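Local coordinates for Vv2_1132 (Vibrio vulnificus CMCP6, PDB 5Y9S), which probably acts as a LysR-type transcriptional regulator, binding DNA through a winged helix-turn-helix domain and responding to a ligand bound in its C-terminal domain, at residues F17-E22 and K31-T36; P54-D57 and P62-L65; K12-F17 and N78-V83. One frame throughout, in Å; residues are numbered along the deposited sequence.

Contact 1: F17-E22 and K31-T36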
ATOM      1  N   PHE D  17      13.263 -10.059   7.671  1.00 13.48           N
ATOM      2  CA  PHE D  17      13.428 -10.550   6.312  1.00 13.43           C
ATOM      3  C   PHE D  17      14.334  -9.624   5.499  1.00 18.81           C
ATOM      4  O   PHE D  17      15.332 -10.069   4.926  1.00 19.01           O
ATOM      5  CB  PHE D  17      12.066 -10.713   5.649  1.00 12.92           C
ATOM      6  CG  PHE D  17      12.158 -10.901   4.169  1.00 15.67           C
ATOM      7  CD1 PHE D  17      12.343 -12.163   3.622  1.00 13.19           C
ATOM      8  CD2 PHE D  17      12.073  -9.806   3.312  1.00 14.51           C
ATOM      9  CE1 PHE D  17      12.440 -12.334   2.246  1.00 22.34           C
ATOM     10  CE2 PHE D  17      12.189  -9.968   1.940  1.00 12.32           C
ATOM     11  CZ  PHE D  17      12.362 -11.243   1.405  1.00 12.72           C
ATOM     12  N   LEU D  18      13.981  -8.334   5.411  1.00 15.40           N
ATOM     13  CA  LEU D  18      14.807  -7.382   4.665  1.00 14.51           C
ATOM     14  C   LEU D  18      16.264  -7.435   5.127  1.00 18.91           C
ATOM     15  O   LEU D  18      17.196  -7.518   4.311  1.00 14.04           O
ATOM     16  CB  LEU D  18      14.259  -5.972   4.842  1.00 12.59           C
ATOM     17  CG  LEU D  18      12.863  -5.681   4.253  1.00 18.53           C
ATOM     18  CD1 LEU D  18      12.661  -4.207   3.997  1.00 20.56           C
ATOM     19  CD2 LEU D  18      12.627  -6.424   2.966  1.00 21.59           C
ATOM     20  N   SER D  19      16.474  -7.425   6.448  1.00 13.74           N
ATOM     21  CA  SER D  19      17.837  -7.362   6.975  1.00 23.78           C
ATOM     22  C   SER D  19      18.655  -8.585   6.575  1.00 28.53           C
ATOM     23  O   SER D  19      19.845  -8.458   6.276  1.00 34.96           O
ATOM     24  CB  SER D  19      17.831  -7.199   8.496  1.00 23.79           C
ATOM     25  OG  SER D  19      19.081  -7.610   9.023  1.00 39.86           O
ATOM     26  N   LEU D  20      18.049  -9.778   6.550  1.00 24.12           N
ATOM     27  CA  LEU D  20      18.841 -10.931   6.129  1.00 17.30           C
ATOM     28  C   LEU D  20      18.993 -10.981   4.615  1.00 24.46           C
ATOM     29  O   LEU D  20      19.965 -11.548   4.120  1.00 23.29           O
ATOM     30  CB  LEU D  20      18.239 -12.249   6.669  1.00 16.94           C
ATOM     31  CG  LEU D  20      18.560 -13.559   5.934  1.00 27.66           C
ATOM     32  CD1 LEU D  20      20.030 -13.882   6.016  1.00 23.33           C
ATOM     33  CD2 LEU D  20      17.767 -14.696   6.538  1.00 32.14           C
ATOM     34  N   MET D  21      18.081 -10.368   3.861  1.00 23.10           N
ATOM     35  CA  MET D  21      18.265 -10.315   2.412  1.00 25.64           C
ATOM     36  C   MET D  21      19.461  -9.451   2.029  1.00 24.18           C
ATOM     37  O   MET D  21      20.194  -9.788   1.093  1.00 22.14           O
ATOM     38  CB  MET D  21      17.000  -9.798   1.739  1.00 33.07           C
ATOM     39  CG  MET D  21      17.100  -9.665   0.217  1.00 43.65           C
ATOM     40  SD  MET D  21      15.723  -8.693  -0.500  1.00 44.92           S
ATOM     41  CE  MET D  21      16.234  -8.561  -2.237  1.00 47.16           C
ATOM     42  N   GLU D  22      19.676  -8.334   2.736  1.00 25.93           N
ATOM     43  CA  GLU D  22      20.792  -7.454   2.407  1.00 30.95           C
ATOM     44  C   GLU D  22      22.125  -8.036   2.878  1.00 43.10           C
ATOM     45  O   GLU D  22      22.943  -8.454   2.049  1.00 41.91           O
ATOM     46  CB  GLU D  22      20.577  -6.055   2.979  1.00 28.70           C
ATOM     47  CG  GLU D  22      20.060  -5.934   4.400  1.00 51.23           C
ATOM     48  CD  GLU D  22      20.123  -4.487   4.923  1.00 65.50           C
ATOM     49  OE1 GLU D  22      20.943  -3.687   4.413  1.00 63.03           O
ATOM     50  OE2 GLU D  22      19.343  -4.150   5.844  1.00 73.66           O
ATOM     51  N   LYS D  31      22.650  -9.146  14.431  1.00 39.49           N
ATOM     52  CA  LYS D  31      23.190  -7.949  15.072  1.00 40.48           C
ATOM     53  C   LYS D  31      22.471  -6.704  14.569  1.00 31.91           C
ATOM     54  O   LYS D  31      22.018  -5.872  15.362  1.00 27.25           O
ATOM     55  CB  LYS D  31      24.698  -7.848  14.836  1.00 45.02           C
ATOM     56  CG  LYS D  31      25.528  -8.923  15.545  1.00 59.79           C
ATOM     57  CD  LYS D  31      24.853  -9.442  16.819  1.00 60.03           C
ATOM     58  CE  LYS D  31      24.493 -10.934  16.706  1.00 55.31           C
ATOM     59  NZ  LYS D  31      23.623 -11.381  17.837  1.00 52.27           N
ATOM     60  N   ALA D  32      22.324  -6.581  13.251  1.00 28.53           N
ATOM     61  CA  ALA D  32      21.595  -5.446  12.695  1.00 31.99           C
ATOM     62  C   ALA D  32      20.224  -5.273  13.335  1.00 33.93           C
ATOM     63  O   ALA D  32      19.749  -4.140  13.469  1.00 45.09           O
ATOM     64  CB  ALA D  32      21.468  -5.597  11.176  1.00 29.31           C
ATOM     65  N   ARG D  33      19.589  -6.370  13.769  1.00 24.00           N
ATOM     66  CA  ARG D  33      18.275  -6.314  14.400  1.00 16.45           C
ATOM     67  C   ARG D  33      18.332  -6.376  15.927  1.00 23.55           C
ATOM     68  O   ARG D  33      17.284  -6.493  16.574  1.00 23.60           O
ATOM     69  CB  ARG D  33      17.383  -7.436  13.860  1.00 21.97           C
ATOM     70  CG  ARG D  33      17.243  -7.414  12.332  1.00 26.49           C
ATOM     71  CD  ARG D  33      16.164  -6.431  11.873  1.00 24.25           C
ATOM     72  NE  ARG D  33      14.830  -6.796  12.337  1.00 24.57           N
ATOM     73  CZ  ARG D  33      14.001  -5.957  12.943  1.00 24.08           C
ATOM     74  NH1 ARG D  33      12.799  -6.358  13.321  1.00 29.29           N
ATOM     75  NH2 ARG D  33      14.379  -4.711  13.172  1.00 22.87           N
ATOM     76  N   PHE D  34      19.529  -6.334  16.515  1.00 28.25           N
ATOM     77  CA  PHE D  34      19.708  -6.192  17.967  1.00 37.04           C
ATOM     78  C   PHE D  34      19.034  -7.314  18.757  1.00 37.13           C
ATOM     79  O   PHE D  34      18.404  -7.075  19.791  1.00 38.46           O
ATOM     80  CB  PHE D  34      19.220  -4.812  18.438  1.00 40.67           C
ATOM     81  CG  PHE D  34      19.805  -3.678  17.640  1.00 45.22           C
ATOM     82  CD1 PHE D  34      21.177  -3.453  17.645  1.00 51.47           C
ATOM     83  CD2 PHE D  34      18.999  -2.881  16.838  1.00 44.78           C
ATOM     84  CE1 PHE D  34      21.737  -2.431  16.899  1.00 51.41           C
ATOM     85  CE2 PHE D  34      19.553  -1.858  16.078  1.00 49.13           C
ATOM     86  CZ  PHE D  34      20.926  -1.632  16.113  1.00 49.89           C
ATOM     87  N   VAL D  35      19.179  -8.557  18.280  1.00 41.57           N
ATOM     88  CA  VAL D  35      18.708  -9.743  18.999  1.00 27.70           C
ATOM     89  C   VAL D  35      19.785 -10.824  18.904  1.00 31.71           C
ATOM     90  O   VAL D  35      20.758 -10.696  18.147  1.00 24.50           O
ATOM     91  CB  VAL D  35      17.354 -10.263  18.458  1.00 27.26           C
ATOM     92  CG1 VAL D  35      16.271  -9.205  18.624  1.00 33.36           C
ATOM     93  CG2 VAL D  35      17.476 -10.674  16.983  1.00 23.47           C
ATOM     94  N   THR D  36      19.616 -11.894  19.697  1.00 26.51           N
ATOM     95  CA  THR D  36      20.552 -13.018  19.634  1.00 38.44           C
ATOM     96  C   THR D  36      20.576 -13.616  18.227  1.00 48.33           C
ATOM     97  O   THR D  36      19.584 -13.569  17.489  1.00 49.81           O
ATOM     98  CB  THR D  36      20.195 -14.104  20.659  1.00 30.55           C
ATOM     99  OG1 THR D  36      18.886 -14.632  20.398  1.00 37.47           O
ATOM    100  CG2 THR D  36      20.233 -13.544  22.095  1.00 30.94           C
TER
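Ala32, whose methyl group meets Ser19, also sets its carbonyl oxygen over one face of the Phe34 ring, 3.5 Å above the plane and displaced toward the rim. The second flat group, the guanidinium of Arg33, runs past Ser19 toward the N-terminal part of the same helix, where NE forms a salt bridge with Asp16 and NH1 a hydrogen bond with the carbonyl of Lys12. What touches Ser19 is instead the aliphatic part of Arg33. Ser19 CB lies 3.8 Å from Arg33 CD, while Ser19 OG is 3.8 Å from Arg33 CG and equally 3.8 Å from Ala32 CB. The hydroxyl reaches this spot because OG stands anti to the backbone N of Ser19 (chi1 159°); from there it also makes a weak hydrogen bond to the carbonyl of Ala29. Arg33 is folded at chi2 and chi3, which brings its methylenes alongside the serine while its head turns toward Asp16. Small side chains suit this junction of helix 11-22 with helix 26-32. The latter ends in a Schellman motif, with Phe34 at positive phi as its C-prime residue, and Thr36 then N-caps helix 37-51. No hydrogen bond joins the two segments, so van der Waals packing carries their contact; the stronger polar tie is the salt bridge to Asp16 from Arg33, just past helix 26-32, with the bonds to Lys12 O and, weakly, Ala29 O beside it.

Contact 2: P54-D57 and P62-L65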
ATOM      1  N   PRO D  54       9.549 -21.742   1.740  1.00 16.09           N
ATOM      2  CA  PRO D  54      10.859 -21.214   2.125  1.00 16.11           C
ATOM      3  C   PRO D  54      11.139 -19.913   1.377  1.00 15.57           C
ATOM      4  O   PRO D  54      10.951 -19.816   0.165  1.00 15.41           O
ATOM      5  CB  PRO D  54      11.838 -22.341   1.740  1.00 16.97           C
ATOM      6  CG  PRO D  54      11.108 -23.164   0.712  1.00 17.06           C
ATOM      7  CD  PRO D  54       9.656 -23.024   1.007  1.00 24.76           C
ATOM      8  N   LEU D  55      11.543 -18.895   2.117  1.00 15.31           N
ATOM      9  CA  LEU D  55      11.914 -17.639   1.476  1.00 15.90           C
ATOM     10  C   LEU D  55      13.394 -17.607   1.135  1.00 25.87           C
ATOM     11  O   LEU D  55      13.777 -17.038   0.107  1.00 15.25           O
ATOM     12  CB  LEU D  55      11.546 -16.466   2.384  1.00 14.34           C
ATOM     13  CG  LEU D  55      10.048 -16.445   2.681  1.00 17.29           C
ATOM     14  CD1 LEU D  55       9.630 -15.372   3.755  1.00 17.55           C
ATOM     15  CD2 LEU D  55       9.336 -16.206   1.364  1.00 13.49           C
ATOM     16  N   PHE D  56      14.223 -18.237   1.959  1.00 16.02           N
ATOM     17  CA  PHE D  56      15.669 -18.211   1.793  1.00 16.60           C
ATOM     18  C   PHE D  56      16.155 -19.585   1.385  1.00 17.41           C
ATOM     19  O   PHE D  56      15.714 -20.606   1.933  1.00 17.72           O
ATOM     20  CB  PHE D  56      16.359 -17.738   3.074  1.00 16.80           C
ATOM     21  CG  PHE D  56      15.997 -16.324   3.443  1.00 16.09           C
ATOM     22  CD1 PHE D  56      16.680 -15.248   2.879  1.00 15.91           C
ATOM     23  CD2 PHE D  56      14.946 -16.070   4.304  1.00 15.64           C
ATOM     24  CE1 PHE D  56      16.322 -13.933   3.202  1.00 15.29           C
ATOM     25  CE2 PHE D  56      14.596 -14.766   4.636  1.00 15.04           C
ATOM     26  CZ  PHE D  56      15.290 -13.704   4.086  1.00 14.86           C
ATOM     27  N   ASP D  57      17.001 -19.606   0.372  1.00 17.77           N
ATOM     28  CA  ASP D  57      17.829 -20.770   0.098  1.00 19.14           C
ATOM     29  C   ASP D  57      18.982 -20.707   1.090  1.00 23.35           C
ATOM     30  O   ASP D  57      19.906 -19.906   0.929  1.00 27.97           O
ATOM     31  CB  ASP D  57      18.323 -20.747  -1.339  1.00 24.37           C
ATOM     32  CG  ASP D  57      18.943 -22.051  -1.755  1.00 36.93           C
ATOM     33  OD1 ASP D  57      18.734 -22.432  -2.929  1.00 39.88           O
ATOM     34  OD2 ASP D  57      19.612 -22.691  -0.906  1.00 34.58           O
ATOM     35  N   PRO D  62      27.022 -16.587  -0.302  1.00 39.19           N
ATOM     36  CA  PRO D  62      26.051 -16.026   0.659  1.00 48.32           C
ATOM     37  C   PRO D  62      24.615 -16.543   0.470  1.00 49.91           C
ATOM     38  O   PRO D  62      24.289 -17.187  -0.530  1.00 51.89           O
ATOM     39  CB  PRO D  62      26.101 -14.509   0.386  1.00 39.77           C
ATOM     40  CG  PRO D  62      26.661 -14.368  -0.998  1.00 32.05           C
ATOM     41  CD  PRO D  62      27.635 -15.539  -1.138  1.00 32.75           C
ATOM     42  N   ILE D  63      23.760 -16.256   1.439  1.00 42.04           N
ATOM     43  CA  ILE D  63      22.400 -16.769   1.414  1.00 26.93           C
ATOM     44  C   ILE D  63      21.615 -15.958   0.400  1.00 24.65           C
ATOM     45  O   ILE D  63      21.721 -14.726   0.359  1.00 30.00           O
ATOM     46  CB  ILE D  63      21.778 -16.711   2.817  1.00 28.00           C
ATOM     47  CG1 ILE D  63      22.593 -17.611   3.743  1.00 26.31           C
ATOM     48  CG2 ILE D  63      20.276 -17.094   2.798  1.00 27.28           C
ATOM     49  CD1 ILE D  63      21.834 -18.192   4.871  1.00 32.37           C
ATOM     50  N   THR D  64      20.860 -16.645  -0.451  1.00 20.78           N
ATOM     51  CA  THR D  64      20.086 -15.996  -1.494  1.00 24.18           C
ATOM     52  C   THR D  64      18.610 -16.221  -1.213  1.00 24.36           C
ATOM     53  O   THR D  64      18.235 -17.040  -0.363  1.00 22.91           O
ATOM     54  CB  THR D  64      20.469 -16.533  -2.880  1.00 29.11           C
ATOM     55  OG1 THR D  64      20.463 -17.962  -2.847  1.00 23.31           O
ATOM     56  CG2 THR D  64      21.876 -16.054  -3.264  1.00 37.68           C
ATOM     57  N   LEU D  65      17.769 -15.482  -1.931  1.00 20.68           N
ATOM     58  CA  LEU D  65      16.331 -15.693  -1.851  1.00 15.75           C
ATOM     59  C   LEU D  65      15.918 -16.826  -2.785  1.00 19.82           C
ATOM     60  O   LEU D  65      16.561 -17.066  -3.811  1.00 21.42           O
ATOM     61  CB  LEU D  65      15.585 -14.414  -2.212  1.00 23.34           C
ATOM     62  CG  LEU D  65      15.906 -13.136  -1.436  1.00 20.34           C
ATOM     63  CD1 LEU D  65      15.320 -11.996  -2.211  1.00 13.97           C
ATOM     64  CD2 LEU D  65      15.314 -13.191  -0.027  1.00 19.23           C
TER
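Phe56 and Leu65 lie side by side with their side chains pointing the same way; they form a non-hydrogen-bonded antiparallel pair, and their side chains diverge at the backbone. Contact is made by one methyl: Leu65 CD2 approaches the ring obliquely and comes to 3.5 Å from Phe56 CE1. In both residues CG stands anti to the carbonyl carbon (chi1 -63° in Phe56, -55° in Leu65), which swings both groups toward helix 11-22, where they meet Phe17. Ile63 comes to the aromatic residue at its root, with CG2 4.0 Å from Phe56 CB; the same methyl lies 3.4 Å from Asp57 O. Asp57 and Thr64 form the neighbouring hydrogen-bonded pair and share a face of the hairpin, Asp57 CB resting 3.8 Å from Thr64 OG1. Their polar ends are engaged within the turn, Asp57 OD2 with Thr59 and Thr64 OG1 with Ser60. Across the strands Thr64 O accepts the single hydrogen bond, from Asp57 N (2.9 Å), and a CA-H...O contact from Phe56 CA (3.6 Å); Leu65 CA makes another to Leu55 O (3.5 Å). This small hairpin is the wing of the winged helix-turn-helix domain. Phe56, sunk among the helices, and Leu65, leaning against them, add apolar packing to the bonds of Glu48 with Leu55 N and Phe56 N and of Gly24 with Ile63, while short polar residues suit the more exposed face.

Contact 3: K12-F17 and N78-V83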
ATOM      1  N   LYS D  12       7.793  -7.539  13.094  1.00 12.78           N
ATOM      2  CA  LYS D  12       9.246  -7.422  12.965  1.00 16.11           C
ATOM      3  C   LYS D  12       9.860  -8.505  12.075  1.00 15.71           C
ATOM      4  O   LYS D  12      11.022  -8.361  11.680  1.00 22.36           O
ATOM      5  CB  LYS D  12       9.934  -7.404  14.339  1.00 29.10           C
ATOM      6  CG  LYS D  12       9.271  -8.203  15.422  1.00 33.08           C
ATOM      7  CD  LYS D  12       9.995  -7.998  16.742  1.00 45.45           C
ATOM      8  CE  LYS D  12       9.428  -6.790  17.513  1.00 50.94           C
ATOM      9  NZ  LYS D  12      10.274  -6.397  18.693  1.00 48.71           N
ATOM     10  N   TRP D  13       9.110  -9.562  11.730  1.00 19.65           N
ATOM     11  CA  TRP D  13       9.539 -10.512  10.690  1.00 13.39           C
ATOM     12  C   TRP D  13       9.907  -9.792   9.392  1.00 15.17           C
ATOM     13  O   TRP D  13      10.832 -10.204   8.672  1.00 15.48           O
ATOM     14  CB  TRP D  13       8.412 -11.509  10.388  1.00 13.11           C
ATOM     15  CG  TRP D  13       8.081 -12.452  11.505  1.00 13.61           C
ATOM     16  CD1 TRP D  13       8.824 -12.687  12.636  1.00 14.19           C
ATOM     17  CD2 TRP D  13       6.914 -13.294  11.607  1.00 13.65           C
ATOM     18  NE1 TRP D  13       8.195 -13.629  13.413  1.00 19.82           N
ATOM     19  CE2 TRP D  13       7.023 -14.014  12.811  1.00 14.25           C
ATOM     20  CE3 TRP D  13       5.798 -13.501  10.800  1.00 18.05           C
ATOM     21  CZ2 TRP D  13       6.059 -14.921  13.226  1.00 15.09           C
ATOM     22  CZ3 TRP D  13       4.838 -14.402  11.210  1.00 31.35           C
ATOM     23  CH2 TRP D  13       4.982 -15.116  12.409  1.00 14.12           C
ATOM     24  N   LEU D  14       9.194  -8.714   9.079  1.00 12.23           N
ATOM     25  CA  LEU D  14       9.416  -8.025   7.814  1.00 11.84           C
ATOM     26  C   LEU D  14      10.800  -7.406   7.766  1.00 12.05           C
ATOM     27  O   LEU D  14      11.570  -7.654   6.834  1.00 21.42           O
ATOM     28  CB  LEU D  14       8.345  -6.964   7.613  1.00 11.32           C
ATOM     29  CG  LEU D  14       6.933  -7.511   7.719  1.00 19.94           C
ATOM     30  CD1 LEU D  14       5.942  -6.382   7.568  1.00 18.03           C
ATOM     31  CD2 LEU D  14       6.706  -8.556   6.666  1.00 18.44           C
ATOM     32  N   GLU D  15      11.145  -6.595   8.761  1.00 13.98           N
ATOM     33  CA  GLU D  15      12.506  -6.058   8.785  1.00 19.52           C
ATOM     34  C   GLU D  15      13.514  -7.173   8.995  1.00 13.07           C
ATOM     35  O   GLU D  15      14.606  -7.131   8.419  1.00 24.80           O
ATOM     36  CB  GLU D  15      12.655  -4.979   9.868  1.00 25.82           C
ATOM     37  CG  GLU D  15      11.360  -4.215  10.174  1.00 44.35           C
ATOM     38  CD  GLU D  15      11.509  -3.171  11.293  1.00 61.63           C
ATOM     39  OE1 GLU D  15      12.460  -2.359  11.213  1.00 71.46           O
ATOM     40  OE2 GLU D  15      10.682  -3.161  12.249  1.00 53.37           O
ATOM     41  N   ASP D  16      13.161  -8.190   9.788  1.00 19.31           N
ATOM     42  CA  ASP D  16      14.010  -9.387   9.867  1.00 14.02           C
ATOM     43  C   ASP D  16      14.314  -9.896   8.474  1.00 13.96           C
ATOM     44  O   ASP D  16      15.475 -10.095   8.105  1.00 14.38           O
ATOM     45  CB  ASP D  16      13.326 -10.494  10.670  1.00 14.30           C
ATOM     46  CG  ASP D  16      13.290 -10.200  12.149  1.00 20.13           C
ATOM     47  OD1 ASP D  16      14.007  -9.277  12.566  1.00 18.70           O
ATOM     48  OD2 ASP D  16      12.539 -10.871  12.896  1.00 21.00           O
ATOM     49  N   PHE D  17      13.263 -10.059   7.671  1.00 13.48           N
ATOM     50  CA  PHE D  17      13.428 -10.550   6.312  1.00 13.43           C
ATOM     51  C   PHE D  17      14.334  -9.624   5.499  1.00 18.81           C
ATOM     52  O   PHE D  17      15.332 -10.069   4.926  1.00 19.01           O
ATOM     53  CB  PHE D  17      12.066 -10.713   5.649  1.00 12.92           C
ATOM     54  CG  PHE D  17      12.158 -10.901   4.169  1.00 15.67           C
ATOM     55  CD1 PHE D  17      12.343 -12.163   3.622  1.00 13.19           C
ATOM     56  CD2 PHE D  17      12.073  -9.806   3.312  1.00 14.51           C
ATOM     57  CE1 PHE D  17      12.440 -12.334   2.246  1.00 22.34           C
ATOM     58  CE2 PHE D  17      12.189  -9.968   1.940  1.00 12.32           C
ATOM     59  CZ  PHE D  17      12.362 -11.243   1.405  1.00 12.72           C
ATOM     60  N   ASN D  78       5.954  -3.043   1.153  1.00 13.19           N
ATOM     61  CA  ASN D  78       4.687  -2.306   1.196  1.00 10.32           C
ATOM     62  C   ASN D  78       4.119  -2.298   2.617  1.00 11.72           C
ATOM     63  O   ASN D  78       3.727  -1.251   3.137  1.00 23.06           O
ATOM     64  CB  ASN D  78       3.702  -2.907   0.188  1.00 13.30           C
ATOM     65  CG  ASN D  78       4.172  -2.720  -1.270  1.00 36.56           C
ATOM     66  OD1 ASN D  78       4.727  -1.683  -1.622  1.00 41.13           O
ATOM     67  ND2 ASN D  78       3.930  -3.721  -2.117  1.00 37.63           N
ATOM     68  N   LEU D  79       4.143  -3.449   3.289  1.00 10.39           N
ATOM     69  CA  LEU D  79       3.589  -3.523   4.643  1.00 14.79           C
ATOM     70  C   LEU D  79       4.385  -2.655   5.597  1.00 15.70           C
ATOM     71  O   LEU D  79       3.816  -1.865   6.365  1.00 16.56           O
ATOM     72  CB  LEU D  79       3.598  -4.963   5.131  1.00 16.28           C
ATOM     73  CG  LEU D  79       2.259  -5.633   5.346  1.00 18.93           C
ATOM     74  CD1 LEU D  79       2.504  -6.950   6.058  1.00 23.59           C
ATOM     75  CD2 LEU D  79       1.390  -4.751   6.186  1.00 16.50           C
ATOM     76  N   LEU D  80       5.713  -2.802   5.564  1.00 15.12           N
ATOM     77  CA  LEU D  80       6.579  -1.936   6.346  1.00 17.97           C
ATOM     78  C   LEU D  80       6.234  -0.480   6.096  1.00 13.69           C
ATOM     79  O   LEU D  80       5.946   0.276   7.033  1.00 16.76           O
ATOM     80  CB  LEU D  80       8.032  -2.218   5.990  1.00 23.87           C
ATOM     81  CG  LEU D  80       8.986  -2.388   7.161  1.00 35.80           C
ATOM     82  CD1 LEU D  80       8.374  -3.271   8.234  1.00 21.28           C
ATOM     83  CD2 LEU D  80      10.242  -3.025   6.620  1.00 49.68           C
ATOM     84  N   ASN D  81       6.211  -0.080   4.819  1.00 12.10           N
ATOM     85  CA  ASN D  81       5.906   1.309   4.475  1.00 15.80           C
ATOM     86  C   ASN D  81       4.497   1.699   4.923  1.00 17.88           C
ATOM     87  O   ASN D  81       4.285   2.785   5.483  1.00 12.97           O
ATOM     88  CB  ASN D  81       6.070   1.523   2.970  1.00 21.74           C
ATOM     89  CG  ASN D  81       5.573   2.882   2.525  1.00 45.55           C
ATOM     90  OD1 ASN D  81       6.204   3.906   2.813  1.00 52.24           O
ATOM     91  ND2 ASN D  81       4.429   2.906   1.830  1.00 49.37           N
ATOM     92  N   GLN D  82       3.522   0.812   4.727  1.00 14.07           N
ATOM     93  CA  GLN D  82       2.167   1.156   5.129  1.00 13.39           C
ATOM     94  C   GLN D  82       2.031   1.249   6.645  1.00 22.64           C
ATOM     95  O   GLN D  82       1.167   1.980   7.152  1.00 23.45           O
ATOM     96  CB  GLN D  82       1.188   0.148   4.567  1.00 17.15           C
ATOM     97  CG  GLN D  82      -0.266   0.569   4.685  1.00 43.98           C
ATOM     98  CD  GLN D  82      -0.578   1.916   4.032  1.00 53.87           C
ATOM     99  OE1 GLN D  82      -0.403   2.097   2.819  1.00 57.33           O
ATOM    100  NE2 GLN D  82      -1.052   2.865   4.841  1.00 44.25           N
ATOM    101  N   VAL D  83       2.861   0.528   7.392  1.00 27.43           N
ATOM    102  CA  VAL D  83       2.783   0.637   8.843  1.00 15.00           C
ATOM    103  C   VAL D  83       3.419   1.936   9.307  1.00 14.73           C
ATOM    104  O   VAL D  83       2.839   2.669  10.124  1.00 12.68           O
ATOM    105  CB  VAL D  83       3.425  -0.589   9.509  1.00 16.54           C
ATOM    106  CG1 VAL D  83       3.739  -0.281  10.949  1.00 12.60           C
ATOM    107  CG2 VAL D  83       2.479  -1.786   9.370  1.00 14.09           C
TER
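Leu79 meets Leu14 where helix 67-90 passes helix 11-22, the two side chains crossing at about a right angle. Leu14 CD1 lies 3.7 Å from Leu79 CB and 3.8 Å from Leu79 CD1, so a single methyl of Leu14 runs along the root and one branch of its partner. Leu14 CD1 stands anti to CA about the CB-CG bond (chi2 177°), which carries that methyl outward to Leu79. Beyond this pair, Leu79 also packs on Phe11 of another subunit, so the residue lies at a junction between chains. Leu80, the next residue, buries more of its surface against helix 11-22. Its CD1 methyl is shared between two residues of that helix, 3.7 Å from Leu14 CB and 3.7 Å from Glu15 CG, and CD2 adds a contact of 3.9 Å with Glu15 CG. Here too the side chains cross at about a right angle: the CG methylene of the glutamate serves as an apolar surface, while its carboxylate is directed to a long, weak ion pair with Arg33. Within the same chain Leu80 is further flanked by Phe11 and Leu18. One turn on from Leu79, Val83 packs on Phe11 of its own chain and on Leu79 of the other subunit. The segment axes approach to 9.8 Å at 128° between their directions, a separation that leaves room for one layer of branched aliphatic side chains. Leucine suits such a layer, being large enough to bridge it and able to spread two methyls over neighbouring residues. No hydrogen bond or salt bridge joins residues 12-17 to 78-83, so at this crossing of the DNA-binding domain with the long linker helix the packing is apolar, and Leu79 extends it to a neighbouring subunit.

Overall arrangement
From the N terminus, helix 11-22 supplies one side of both contact 1 and contact 3, which share Phe17. Contact 1 closes first, as the chain turns back through helix 26-32. After helix 37-51, contact 2 closes the short turn of the wing, in series with contact 1. Contact 3 closes last, when helix 67-90 returns past helix 11-22, and both earlier loops nest inside its own. Contacts 1 and 2 lie about 14 Å apart between centres and meet through Phe17, Leu20 and Met21. Together the three tie the helix-turn-helix, the wing and the linker helix round helix 11-22, far from the chain's centre, with contact centres about 27 to 39 Å from it.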